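Local structure of dicer Related Helicase (Caenorhabditis elegans, 6M6Q) at residues B[6-11]-B[137-142]. The protein is a Dicer-related RNA helicase of the RIG-I-like receptor family that binds single- and double-stranded RNA and probably hydrolyses ATP, here represented by its N-terminal domain. Sequence-based numbering, arbitrary orientation.
Sequences IRLEDY and ADEVMF
F142 of helix 131-144 turns its ring toward the short turn 6-11, where L8 CA meets one face and I6 O and Y11 meet the edge. Its CG lies anti to the backbone N (chi1 177°), which carries the ring out from the helix to the loop. There the ring edge is directed at one face of Y11 in a T-shaped stack, centroids 5.2 Å apart and planes at 80°; F142 CE1 sits 3.6 Å from Y11 CG, toward the rim of the tyrosine ring rather than over its middle. Also at the edge, the carbonyl O of I6 lies in the ring plane, 3.4 Å from F142 CE2. Over the face, L8 CA stands 4.3 Å from the ring centroid in a CH-pi contact. From there the leucine side chain runs on to the helix, and its CD1 meets E139 CA at 3.6 Å and touches CB of E139 and of F142. An alanine in place of F142 would probably leave the Y11 face without its edge partner and open a gap beside L8. Buried D138 lies beside L8 CD1, its OD1 hydrogen-bonded to H153. The exposed side is looser: E139 meets only L8, and the I6 side chain just brushes the ring, CG2 to F142 CZ at 4.3 Å. R7, its CB turned away from the helix, forms a salt-bridge network with D10 and, at long range, E9; R7 NH1 is 2.8 Å from D10 OD1, but the carboxylate sits over the guanidinium face, a pairing of charge alone. Y149 adds a second edge-to-face partner to F142, and the resulting aromatic cluster Y11-F142-Y149 joins the N-terminal loop to helices 131-144 and 146-152 of the all-helical N-terminal domain.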
loop_
_atom_site.group_PDB
_atom_site.type_symbol
_atom_site.label_atom_id
_atom_site.label_comp_id
_atom_site.label_asym_id
_atom_site.label_seq_id
_atom_site.Cartn_x
_atom_site.Cartn_y
_atom_site.Cartn_z
ATOM N N ILE B 6 -8.821 30.168 19.928
ATOM C CA ILE B 6 -10.024 29.303 20.114
ATOM C C ILE B 6 -9.592 27.826 20.109
ATOM O O ILE B 6 -8.934 27.403 19.149
ATOM C CB ILE B 6 -11.066 29.600 19.024
ATOM C CG1 ILE B 6 -11.553 31.049 19.101
ATOM C CG2 ILE B 6 -12.218 28.605 19.094
ATOM C CD1 ILE B 6 -12.108 31.589 17.793
ATOM N N ARG B 7 -9.905 27.096 21.179
ATOM C CA ARG B 7 -9.595 25.653 21.318
ATOM C C ARG B 7 -10.577 24.852 20.460
ATOM O O ARG B 7 -11.732 25.299 20.305
ATOM C CB ARG B 7 -9.653 25.244 22.792
ATOM C CG ARG B 7 -8.422 25.654 23.592
ATOM C CD ARG B 7 -8.683 25.819 25.089
ATOM N NE ARG B 7 -9.563 24.797 25.668
ATOM C CZ ARG B 7 -10.734 25.044 26.273
ATOM N NH1 ARG B 7 -11.196 26.282 26.365
ATOM N NH2 ARG B 7 -11.451 24.046 26.762
ATOM N N LEU B 8 -10.133 23.719 19.915
ATOM C CA LEU B 8 -10.965 22.825 19.061
ATOM C C LEU B 8 -12.223 22.410 19.839
ATOM O O LEU B 8 -13.322 22.581 19.296
ATOM C CB LEU B 8 -10.149 21.594 18.647
ATOM C CG LEU B 8 -10.686 20.809 17.443
ATOM C CD1 LEU B 8 -9.551 20.199 16.659
ATOM C CD2 LEU B 8 -11.664 19.714 17.860
ATOM N N GLU B 9 -12.060 21.936 21.082
ATOM C CA GLU B 9 -13.162 21.334 21.885
ATOM C C GLU B 9 -14.271 22.376 22.112
ATOM O O GLU B 9 -15.429 21.945 22.313
ATOM C CB GLU B 9 -12.634 20.751 23.198
ATOM C CG GLU B 9 -11.841 21.726 24.042
ATOM C CD GLU B 9 -10.894 21.054 25.023
ATOM O OE1 GLU B 9 -11.381 20.290 25.894
ATOM O OE2 GLU B 9 -9.669 21.267 24.897
ATOM N N ASP B 10 -13.949 23.679 22.001
ATOM C CA ASP B 10 -14.902 24.818 22.189
ATOM C C ASP B 10 -15.774 25.003 20.930
ATOM O O ASP B 10 -16.974 25.278 21.087
ATOM C CB ASP B 10 -14.169 26.127 22.520
ATOM C CG ASP B 10 -13.344 26.087 23.799
ATOM O OD1 ASP B 10 -12.387 26.894 23.907
ATOM O OD2 ASP B 10 -13.673 25.269 24.688
ATOM N N TYR B 11 -15.178 24.888 19.735
ATOM C CA TYR B 11 -15.802 25.201 18.412
ATOM C C TYR B 11 -17.095 24.390 18.223
ATOM O O TYR B 11 -17.199 23.305 18.795
ATOM C CB TYR B 11 -14.802 24.913 17.285
ATOM C CG TYR B 11 -15.130 25.533 15.949
ATOM C CD1 TYR B 11 -14.736 26.832 15.648
ATOM C CD2 TYR B 11 -15.773 24.807 14.956
ATOM C CE1 TYR B 11 -14.999 27.401 14.409
ATOM C CE2 TYR B 11 -16.058 25.365 13.719
ATOM C CZ TYR B 11 -15.657 26.661 13.439
ATOM O OH TYR B 11 -15.932 27.214 12.219
ATOM N N ALA B 137 -3.294 15.923 14.021
ATOM C CA ALA B 137 -3.326 16.457 12.644
ATOM C C ALA B 137 -4.593 17.291 12.452
ATOM O O ALA B 137 -4.507 18.331 11.790
ATOM C CB ALA B 137 -3.238 15.337 11.649
ATOM N N ASP B 138 -5.721 16.849 13.025
ATOM C CA ASP B 138 -7.037 17.547 12.925
ATOM C C ASP B 138 -6.881 18.938 13.541
ATOM O O ASP B 138 -7.188 19.914 12.862
ATOM C CB ASP B 138 -8.157 16.737 13.595
ATOM C CG ASP B 138 -9.575 17.089 13.147
ATOM O OD1 ASP B 138 -9.738 17.488 11.971
ATOM O OD2 ASP B 138 -10.519 16.938 13.981
ATOM N N GLU B 139 -6.325 19.010 14.746
ATOM C CA GLU B 139 -6.130 20.277 15.497
ATOM C C GLU B 139 -5.112 21.171 14.768
ATOM O O GLU B 139 -5.273 22.397 14.837
ATOM C CB GLU B 139 -5.697 20.006 16.941
ATOM C CG GLU B 139 -5.786 21.251 17.811
ATOM C CD GLU B 139 -5.446 21.075 19.271
ATOM O OE1 GLU B 139 -5.519 19.922 19.753
ATOM O OE2 GLU B 139 -5.115 22.102 19.929
ATOM N N VAL B 140 -4.098 20.597 14.111
ATOM C CA VAL B 140 -3.070 21.408 13.387
ATOM C C VAL B 140 -3.771 22.173 12.257
ATOM O O VAL B 140 -3.561 23.413 12.150
ATOM C CB VAL B 140 -1.904 20.553 12.858
ATOM C CG1 VAL B 140 -1.137 21.257 11.728
ATOM C CG2 VAL B 140 -0.956 20.157 13.981
ATOM N N MET B 141 -4.622 21.479 11.498
ATOM C CA MET B 141 -5.375 22.049 10.359
ATOM C C MET B 141 -6.344 23.132 10.865
ATOM O O MET B 141 -6.455 24.193 10.198
ATOM C CB MET B 141 -6.151 20.952 9.615
ATOM C CG MET B 141 -5.254 19.962 8.878
ATOM S SD MET B 141 -3.973 20.757 7.819
ATOM C CE MET B 141 -4.987 21.373 6.480
ATOM N N PHE B 142 -7.008 22.879 11.995
ATOM C CA PHE B 142 -7.984 23.801 12.632
ATOM C C PHE B 142 -7.288 25.119 12.954
ATOM O O PHE B 142 -7.869 26.166 12.695
ATOM C CB PHE B 142 -8.589 23.166 13.888
ATOM C CG PHE B 142 -9.542 24.049 14.654
ATOM C CD1 PHE B 142 -10.848 24.208 14.230
ATOM C CD2 PHE B 142 -9.140 24.712 15.803
ATOM C CE1 PHE B 142 -11.731 25.008 14.936
ATOM C CE2 PHE B 142 -10.018 25.535 16.487
ATOM C CZ PHE B 142 -11.311 25.673 16.059
#